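Local atomic coordinates of cytochrome P450 RhF (Acinetobacter radioresistens, PDB entry 6RO8), a protein that probably catalyses insertion of oxygen into organic substrates at a heme iron, this chain being the heme domain of a longer cytochrome P450 with reductase modules. Residues 40-45 against 344-349; 154-159 against 400-405; 284-289 against 308-313. All coordinates share one frame; numbering follows the deposited sequence.

Overall arrangement
From the N terminus, the chain first passes 40-45, whose partner 344-349 closes a loop of 298 residues (interaction 1). Segment 154-159, at the end of helix 134-155, meets 400-405 (interaction 2), so the loops of interactions 1 and 2 cross. Interaction 3 nests inside both: helix 273-288 ends at 284-289 and, after helix 290-298, meets 308-313. Interactions 1 and 2 lie about 32 Å apart, centre to centre, and interaction 3 touches each: R312 NH1 meets N349 O, and L287 CD2 meets L405 O. Interaction 1 ties the N-terminal helices to helix 345-349, interaction 2 the ends of helices 134-155 and 384-401 beside the three-stranded sheet, and interaction 3 helix 273-288 to helix 303-314.

Interaction 1: residues 40-45 against 344-349; sequences QDPALA and VSASAN
P42 and A43, at the start of a short, weakly bonded helical turn, press against A346 and S347 in the first turn of helix 345-349. The 42-45 turn is itself held by D41, whose OD1 takes L44 N at 3.0 Å and 158°, the amide arriving from above the carboxylate plane. V344, the N-cap position of helix 345-349, stands at the fringe of the contact; its carbonyl receives A348 N at 3.0 Å, and its backbone is paired with V66. Of the second segment, A346 is the residue most covered by the first. Its CB faces the P42 ring, with P42 CB 4.2 Å from A346 CB, and A43 CB sits over its main chain, 3.5 Å from A346 O. V318 also lies against the A346 side chain and shares a backbone hydrogen bond with A346. In the usual P450 nomenclature the short helix is K', which follows the last strand of the mixed sheet, here 340-343, and the contact thus sets the N-terminal region against the heme-domain core, about 11 Å from the heme at the A346 side chain. S347 comes next, and here the backbones are close: A43 CA and S347 CA are 4.3 Å apart. With OG anti to the backbone N (chi1 174°), the hydroxyl bonds T67 O and R50 NH1. R50 NH1 also bonds A43 O, so one guanidinium clasps both segments. At N349, OD1 accepts from L372 N, while the carbonyl makes a weak bond to R312 NH1.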
loop_
_atom_site.group_PDB
_atom_site.type_symbol
_atom_site.label_atom_id
_atom_site.label_comp_id
_atom_site.label_asym_id
_atom_site.label_seq_id
_atom_site.Cartn_x
_atom_site.Cartn_y
_atom_site.Cartn_z
ATOM N N GLN A 40 -13.874 -9.772 3.040
ATOM C CA GLN A 40 -14.793 -8.903 3.764
ATOM C C GLN A 40 -14.081 -8.093 4.840
ATOM O O GLN A 40 -14.383 -6.908 5.031
ATOM C CB GLN A 40 -15.907 -9.731 4.394
ATOM C CG GLN A 40 -17.147 -9.868 3.556
ATOM C CD GLN A 40 -18.198 -10.685 4.272
ATOM O OE1 GLN A 40 -18.026 -11.037 5.436
ATOM N NE2 GLN A 40 -19.288 -11.001 3.582
ATOM N N ASP A 41 -13.142 -8.715 5.547
ATOM C CA ASP A 41 -12.480 -8.161 6.721
ATOM C C ASP A 41 -11.241 -8.990 7.043
ATOM O O ASP A 41 -11.355 -10.018 7.718
ATOM C CB ASP A 41 -13.441 -8.151 7.913
ATOM C CG ASP A 41 -12.932 -7.319 9.087
ATOM O OD1 ASP A 41 -11.693 -7.211 9.290
ATOM O OD2 ASP A 41 -13.787 -6.786 9.832
ATOM N N PRO A 42 -10.046 -8.579 6.599
ATOM C CA PRO A 42 -8.852 -9.427 6.828
ATOM C C PRO A 42 -8.536 -9.656 8.296
ATOM O O PRO A 42 -8.236 -10.792 8.675
ATOM C CB PRO A 42 -7.716 -8.676 6.126
ATOM C CG PRO A 42 -8.315 -7.486 5.481
ATOM C CD PRO A 42 -9.752 -7.329 5.886
ATOM N N ALA A 43 -8.594 -8.615 9.138
ATOM C CA ALA A 43 -8.303 -8.817 10.553
ATOM C C ALA A 43 -9.348 -9.695 11.218
ATOM O O ALA A 43 -9.011 -10.507 12.089
ATOM C CB ALA A 43 -8.215 -7.484 11.281
ATOM N N LEU A 44 -10.611 -9.554 10.828
ATOM C CA LEU A 44 -11.641 -10.377 11.444
ATOM C C LEU A 44 -11.476 -11.842 11.044
ATOM O O LEU A 44 -11.647 -12.744 11.873
ATOM C CB LEU A 44 -13.028 -9.837 11.077
ATOM C CG LEU A 44 -14.245 -10.567 11.659
ATOM C CD1 LEU A 44 -14.192 -10.602 13.193
ATOM C CD2 LEU A 44 -15.540 -9.953 11.157
ATOM N N ALA A 45 -11.100 -12.094 9.790
ATOM C CA ALA A 45 -10.920 -13.457 9.314
ATOM C C ALA A 45 -9.808 -14.184 10.060
ATOM O O ALA A 45 -9.811 -15.416 10.113
ATOM C CB ALA A 45 -10.646 -13.439 7.806
ATOM N N VAL A 344 0.567 -10.457 8.128
ATOM C CA VAL A 344 -0.769 -9.861 7.958
ATOM C C VAL A 344 -0.888 -8.682 8.922
ATOM O O VAL A 344 -1.404 -8.802 10.034
ATOM C CB VAL A 344 -1.887 -10.877 8.139
ATOM C CG1 VAL A 344 -3.223 -10.213 7.828
ATOM C CG2 VAL A 344 -1.671 -12.020 7.221
ATOM N N SER A 345 -0.439 -7.510 8.456
ATOM C CA SER A 345 -0.374 -6.332 9.318
ATOM C C SER A 345 -1.755 -5.843 9.760
ATOM O O SER A 345 -1.886 -5.307 10.864
ATOM C CB SER A 345 0.384 -5.211 8.616
ATOM O OG SER A 345 0.052 -5.175 7.251
ATOM N N ALA A 346 -2.788 -5.997 8.924
ATOM C CA ALA A 346 -4.147 -5.758 9.403
ATOM C C ALA A 346 -4.441 -6.579 10.654
ATOM O O ALA A 346 -5.047 -6.082 11.606
ATOM C CB ALA A 346 -5.160 -6.089 8.307
ATOM N N SER A 347 -4.002 -7.839 10.672
ATOM C CA SER A 347 -4.230 -8.701 11.825
ATOM C C SER A 347 -3.425 -8.230 13.023
ATOM O O SER A 347 -3.921 -8.230 14.158
ATOM C CB SER A 347 -3.861 -10.138 11.475
ATOM O OG SER A 347 -3.958 -10.953 12.616
ATOM N N ALA A 348 -2.165 -7.857 12.783
ATOM C CA ALA A 348 -1.305 -7.418 13.871
ATOM C C ALA A 348 -1.839 -6.140 14.499
ATOM O O ALA A 348 -1.703 -5.922 15.714
ATOM C CB ALA A 348 0.112 -7.196 13.356
ATOM N N ASN A 349 -2.439 -5.277 13.673
ATOM C CA ASN A 349 -2.992 -4.021 14.144
ATOM C C ASN A 349 -4.294 -4.216 14.894
ATOM O O ASN A 349 -4.732 -3.287 15.587
ATOM C CB ASN A 349 -3.188 -3.060 12.979
ATOM C CG ASN A 349 -1.865 -2.601 12.381
ATOM O OD1 ASN A 349 -0.796 -2.806 12.979
ATOM N ND2 ASN A 349 -1.928 -1.940 11.213
#

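Interaction 2: residues 154-159 against 400-405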
loop_
_atom_site.group_PDB
_atom_site.type_symbol
_atom_site.label_atom_id
_atom_site.label_comp_id
_atom_site.label_asym_id
_atom_site.label_seq_id
_atom_site.Cartn_x
_atom_site.Cartn_y
_atom_site.Cartn_z
ATOM N N GLY A 154 -15.185 21.974 -7.286
ATOM C CA GLY A 154 -15.912 21.494 -8.445
ATOM C C GLY A 154 -17.188 20.757 -8.091
ATOM O O GLY A 154 -18.198 20.884 -8.785
ATOM N N PHE A 155 -17.172 19.971 -7.026
ATOM C CA PHE A 155 -18.309 19.105 -6.763
ATOM C C PHE A 155 -19.134 19.523 -5.555
ATOM O O PHE A 155 -20.202 18.940 -5.329
ATOM C CB PHE A 155 -17.846 17.638 -6.621
ATOM C CG PHE A 155 -17.024 17.332 -5.384
ATOM C CD1 PHE A 155 -17.621 17.200 -4.135
ATOM C CD2 PHE A 155 -15.664 17.078 -5.491
ATOM C CE1 PHE A 155 -16.870 16.872 -3.014
ATOM C CE2 PHE A 155 -14.909 16.750 -4.369
ATOM C CZ PHE A 155 -15.514 16.641 -3.132
ATOM N N ILE A 156 -18.689 20.520 -4.789
ATOM C CA ILE A 156 -19.398 20.891 -3.576
ATOM C C ILE A 156 -20.845 21.252 -3.884
ATOM O O ILE A 156 -21.728 21.036 -3.049
ATOM C CB ILE A 156 -18.649 22.053 -2.898
ATOM C CG1 ILE A 156 -19.343 22.536 -1.620
ATOM C CG2 ILE A 156 -18.543 23.233 -3.854
ATOM C CD1 ILE A 156 -19.575 21.465 -0.615
ATOM N N TYR A 157 -21.120 21.752 -5.093
ATOM C CA TYR A 157 -22.476 22.163 -5.436
ATOM C C TYR A 157 -23.427 20.974 -5.562
ATOM O O TYR A 157 -24.639 21.139 -5.390
ATOM C CB TYR A 157 -22.453 22.962 -6.736
ATOM C CG TYR A 157 -22.416 22.062 -7.942
ATOM C CD1 TYR A 157 -21.223 21.507 -8.376
ATOM C CD2 TYR A 157 -23.580 21.738 -8.627
ATOM C CE1 TYR A 157 -21.188 20.671 -9.471
ATOM C CE2 TYR A 157 -23.556 20.901 -9.715
ATOM C CZ TYR A 157 -22.360 20.367 -10.138
ATOM O OH TYR A 157 -22.342 19.527 -11.232
ATOM N N LYS A 158 -22.919 19.785 -5.883
ATOM C CA LYS A 158 -23.790 18.627 -6.059
ATOM C C LYS A 158 -24.384 18.180 -4.725
ATOM O O LYS A 158 -23.822 18.413 -3.654
ATOM C CB LYS A 158 -23.028 17.452 -6.682
ATOM C CG LYS A 158 -22.131 17.814 -7.851
ATOM C CD LYS A 158 -21.675 16.571 -8.599
ATOM C CE LYS A 158 -20.479 16.862 -9.498
ATOM N NZ LYS A 158 -20.029 15.653 -10.251
ATOM N N GLY A 159 -25.534 17.505 -4.800
ATOM C CA GLY A 159 -26.060 16.846 -3.616
ATOM C C GLY A 159 -25.212 15.678 -3.137
ATOM O O GLY A 159 -25.043 15.482 -1.927
ATOM N N ARG A 400 -14.220 20.564 7.093
ATOM C CA ARG A 400 -14.353 22.008 7.242
ATOM C C ARG A 400 -15.524 22.538 6.434
ATOM O O ARG A 400 -16.341 23.319 6.938
ATOM C CB ARG A 400 -13.070 22.704 6.804
ATOM C CG ARG A 400 -12.995 24.130 7.237
ATOM C CD ARG A 400 -11.677 24.744 6.832
ATOM N NE ARG A 400 -11.672 25.157 5.435
ATOM C CZ ARG A 400 -10.844 24.661 4.527
ATOM N NH1 ARG A 400 -9.963 23.740 4.885
ATOM N NH2 ARG A 400 -10.894 25.082 3.265
ATOM N N ARG A 401 -15.626 22.115 5.177
ATOM C CA ARG A 401 -16.567 22.723 4.255
ATOM C C ARG A 401 -17.848 21.924 4.078
ATOM O O ARG A 401 -18.849 22.484 3.614
ATOM C CB ARG A 401 -15.892 22.934 2.901
ATOM C CG ARG A 401 -14.618 23.737 3.022
ATOM C CD ARG A 401 -13.915 23.832 1.707
ATOM N NE ARG A 401 -14.831 24.187 0.634
ATOM C CZ ARG A 401 -14.459 24.320 -0.631
ATOM N NH1 ARG A 401 -13.186 24.110 -0.955
ATOM N NH2 ARG A 401 -15.349 24.651 -1.565
ATOM N N ILE A 402 -17.850 20.644 4.429
ATOM C CA ILE A 402 -19.074 19.853 4.377
ATOM C C ILE A 402 -19.221 19.122 5.704
ATOM O O ILE A 402 -19.046 17.896 5.758
ATOM C CB ILE A 402 -19.051 18.853 3.215
ATOM C CG1 ILE A 402 -18.467 19.471 1.943
ATOM C CG2 ILE A 402 -20.432 18.364 2.954
ATOM C CD1 ILE A 402 -18.430 18.494 0.779
ATOM N N PRO A 403 -19.505 19.820 6.801
ATOM C CA PRO A 403 -19.597 19.125 8.098
ATOM C C PRO A 403 -20.787 18.178 8.216
ATOM O O PRO A 403 -20.775 17.312 9.102
ATOM C CB PRO A 403 -19.695 20.275 9.107
ATOM C CG PRO A 403 -20.144 21.452 8.305
ATOM C CD PRO A 403 -19.571 21.287 6.950
ATOM N N ASP A 404 -21.811 18.307 7.367
ATOM C CA ASP A 404 -22.912 17.350 7.362
ATOM C C ASP A 404 -22.655 16.171 6.425
ATOM O O ASP A 404 -23.574 15.390 6.167
ATOM C CB ASP A 404 -24.238 18.043 7.004
ATOM C CG ASP A 404 -24.301 18.516 5.556
ATOM O OD1 ASP A 404 -23.292 19.037 5.039
ATOM O OD2 ASP A 404 -25.377 18.372 4.933
ATOM N N LEU A 405 -21.432 16.031 5.916
ATOM C CA LEU A 405 -21.062 14.894 5.087
ATOM C C LEU A 405 -21.448 13.581 5.752
ATOM O O LEU A 405 -21.151 13.365 6.930
ATOM C CB LEU A 405 -19.553 14.911 4.846
ATOM C CG LEU A 405 -19.119 14.128 3.625
ATOM C CD1 LEU A 405 -19.754 14.897 2.549
ATOM C CD2 LEU A 405 -17.621 14.141 3.477
#
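The F155 ring and the R401 guanidinium are the flat groups at this contact, and both are met obliquely: I402 CD1 lies 4.4 Å from F155 CE1, and I156 CG2 lies 4.2 Å from R401 NH2. A third flat group, the Y157 ring, is packed within its own turn, with K158 CG over one face and G154 O in plane at its edge. The isoleucines make the apolar middle of the contact. I156, its CG1 anti to the backbone N (chi1 179°), sends CD1 across to I402, where it meets both CG1 and CD1; the two side chains lie alongside, pointing opposite ways. R401 instead runs roughly perpendicular to I156. Its chain bends at chi3 (47°), and the guanidinium is held by salt bridges, NH1 to E397 and NH2 to D153, so that a charged group with partners on both helices borders the apolar contact. Type I beta turns F155-K158 and I402-L405 lead the chain away, closed by K158 N to F155 O at 2.9 Å and by L405 N to I402 O at 3.0 Å. W430 touches F155 and I402, and its NE1 donates to I156 O. The contact therefore joins the C-terminal ends of helices 134-155 and 384-401, beside the antiparallel sheet of strands 160-162, 427-429 and 406-407, with helix 163-168 packed on F155 and helix 290-298 on L405.

Interaction 3: residues 284-289 against 308-313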
loop_
_atom_site.group_PDB
_atom_site.type_symbol
_atom_site.label_atom_id
_atom_site.label_comp_id
_atom_site.label_asym_id
_atom_site.label_seq_id
_atom_site.Cartn_x
_atom_site.Cartn_y
_atom_site.Cartn_z
ATOM N N LYS A 284 -14.278 6.594 4.942
ATOM C CA LYS A 284 -15.329 5.609 5.197
ATOM C C LYS A 284 -15.494 5.357 6.699
ATOM O O LYS A 284 -16.616 5.339 7.216
ATOM C CB LYS A 284 -15.008 4.313 4.445
ATOM C CG LYS A 284 -15.969 3.140 4.639
ATOM C CD LYS A 284 -15.649 2.034 3.624
ATOM C CE LYS A 284 -16.433 0.764 3.911
ATOM N NZ LYS A 284 -16.252 0.333 5.327
ATOM N N LEU A 285 -14.379 5.170 7.410
ATOM C CA LEU A 285 -14.411 4.942 8.850
ATOM C C LEU A 285 -15.016 6.123 9.593
ATOM O O LEU A 285 -15.949 5.955 10.388
ATOM C CB LEU A 285 -12.996 4.695 9.356
ATOM C CG LEU A 285 -12.511 3.284 9.603
ATOM C CD1 LEU A 285 -11.115 3.379 10.171
ATOM C CD2 LEU A 285 -13.446 2.586 10.566
ATOM N N LEU A 286 -14.482 7.329 9.365
ATOM C CA LEU A 286 -14.878 8.487 10.157
ATOM C C LEU A 286 -16.269 8.993 9.799
ATOM O O LEU A 286 -16.970 9.510 10.674
ATOM C CB LEU A 286 -13.844 9.612 9.999
ATOM C CG LEU A 286 -12.375 9.259 10.305
ATOM C CD1 LEU A 286 -11.400 10.295 9.712
ATOM C CD2 LEU A 286 -12.090 9.058 11.810
ATOM N N LEU A 287 -16.681 8.876 8.534
ATOM C CA LEU A 287 -18.014 9.321 8.135
ATOM C C LEU A 287 -19.104 8.420 8.676
ATOM O O LEU A 287 -20.280 8.824 8.684
ATOM C CB LEU A 287 -18.131 9.391 6.613
ATOM C CG LEU A 287 -17.521 10.630 5.962
ATOM C CD1 LEU A 287 -17.910 10.679 4.504
ATOM C CD2 LEU A 287 -17.971 11.877 6.655
ATOM N N ALA A 288 -18.742 7.222 9.131
ATOM C CA ALA A 288 -19.721 6.282 9.644
ATOM C C ALA A 288 -19.947 6.425 11.142
ATOM O O ALA A 288 -21.017 6.047 11.630
ATOM C CB ALA A 288 -19.298 4.849 9.315
ATOM N N ASP A 289 -18.976 6.971 11.870
ATOM C CA ASP A 289 -19.088 7.234 13.305
ATOM C C ASP A 289 -19.368 8.730 13.478
ATOM O O ASP A 289 -18.455 9.553 13.585
ATOM C CB ASP A 289 -17.817 6.783 14.018
ATOM C CG ASP A 289 -17.996 6.637 15.513
ATOM O OD1 ASP A 289 -18.891 7.297 16.091
ATOM O OD2 ASP A 289 -17.217 5.869 16.115
ATOM N N GLU A 308 -3.864 8.481 12.023
ATOM C CA GLU A 308 -3.056 7.372 12.513
ATOM C C GLU A 308 -3.934 6.213 12.988
ATOM O O GLU A 308 -3.625 5.048 12.726
ATOM C CB GLU A 308 -2.139 7.863 13.631
ATOM C CG GLU A 308 -0.771 7.211 13.647
ATOM C CD GLU A 308 0.017 7.390 12.357
ATOM O OE1 GLU A 308 0.779 6.469 12.013
ATOM O OE2 GLU A 308 -0.101 8.444 11.692
ATOM N N GLU A 309 -5.045 6.508 13.673
ATOM C CA GLU A 309 -5.913 5.423 14.121
ATOM C C GLU A 309 -6.626 4.744 12.951
ATOM O O GLU A 309 -6.936 3.549 13.023
ATOM C CB GLU A 309 -6.913 5.951 15.153
ATOM C CG GLU A 309 -8.039 4.989 15.514
ATOM C CD GLU A 309 -7.574 3.841 16.377
ATOM O OE1 GLU A 309 -6.342 3.720 16.552
ATOM O OE2 GLU A 309 -8.431 3.067 16.884
ATOM N N CYS A 310 -6.892 5.486 11.871
ATOM C CA CYS A 310 -7.411 4.882 10.640
ATOM C C CYS A 310 -6.403 3.968 9.969
ATOM O O CYS A 310 -6.763 2.874 9.504
ATOM C CB CYS A 310 -7.881 5.978 9.669
ATOM S SG CYS A 310 -9.401 6.811 10.140
ATOM N N LEU A 311 -5.153 4.426 9.889
ATOM C CA LEU A 311 -4.076 3.606 9.354
ATOM C C LEU A 311 -3.890 2.306 10.148
ATOM O O LEU A 311 -3.597 1.242 9.573
ATOM C CB LEU A 311 -2.785 4.414 9.360
ATOM C CG LEU A 311 -2.713 5.540 8.314
ATOM C CD1 LEU A 311 -1.413 6.362 8.465
ATOM C CD2 LEU A 311 -2.832 4.942 6.894
ATOM N N ARG A 312 -4.020 2.382 11.475
ATOM C CA ARG A 312 -3.996 1.168 12.271
ATOM C C ARG A 312 -5.221 0.313 11.994
ATOM O O ARG A 312 -5.109 -0.893 11.753
ATOM C CB ARG A 312 -3.920 1.497 13.757
ATOM C CG ARG A 312 -3.844 0.238 14.617
ATOM C CD ARG A 312 -4.300 0.498 16.050
ATOM N NE ARG A 312 -5.710 0.852 16.117
ATOM C CZ ARG A 312 -6.692 -0.021 16.301
ATOM N NH1 ARG A 312 -6.422 -1.312 16.429
ATOM N NH2 ARG A 312 -7.948 0.388 16.335
ATOM N N HIS A 313 -6.400 0.928 12.007
ATOM C CA HIS A 313 -7.635 0.157 12.068
ATOM C C HIS A 313 -7.991 -0.443 10.713
ATOM O O HIS A 313 -8.389 -1.608 10.615
ATOM C CB HIS A 313 -8.769 1.045 12.567
ATOM C CG HIS A 313 -10.074 0.334 12.648
ATOM N ND1 HIS A 313 -10.812 0.006 11.531
ATOM C CD2 HIS A 313 -10.762 -0.142 13.711
ATOM C CE1 HIS A 313 -11.907 -0.631 11.906
ATOM N NE2 HIS A 313 -11.901 -0.732 13.223
#
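Behind the face where C310 and H313 meet L285, E309 OE2 is gripped by three groups: R312 NH2 at 2.8 Å, R365 NE and D362 N. R312 holds the carboxylate side-on with two nitrogens, NE going to E309 OE1 at 3.0 Å, and both bonds reach their oxygens from above the carboxylate plane. E309 and R312 form the ExxR motif of the P450 K helix, and R365 completes the ERR triad of the family. The surface turned to helix 273-288 is carried by C310 and H313. There L285 CD1 lies between C310 SG, at 3.8 Å, and H313 ND1, at 3.6 Å, while L285 CD2 approaches H313 CE1. The imidazole, with CG anti to the backbone N (chi1 180°), swings across the end of L285, whose methyls meet the ring at a slant; its NE2 bonds D359 O. L286 packs on the same sulfur, with its CG 3.9 Å from C310 SG and both methyls at a similar distance. The short helical segments stand 10.9 Å apart at closest axis approach with 113° between their directions, so the end of helix 273-288 meets the K helix crosswise and few residues touch. The cross-contact is thus made by leucine methyls against sulfur and imidazole, and rests on dispersion and shape, whereas E309 and R312 engage each other and R365 away from L285 and L286.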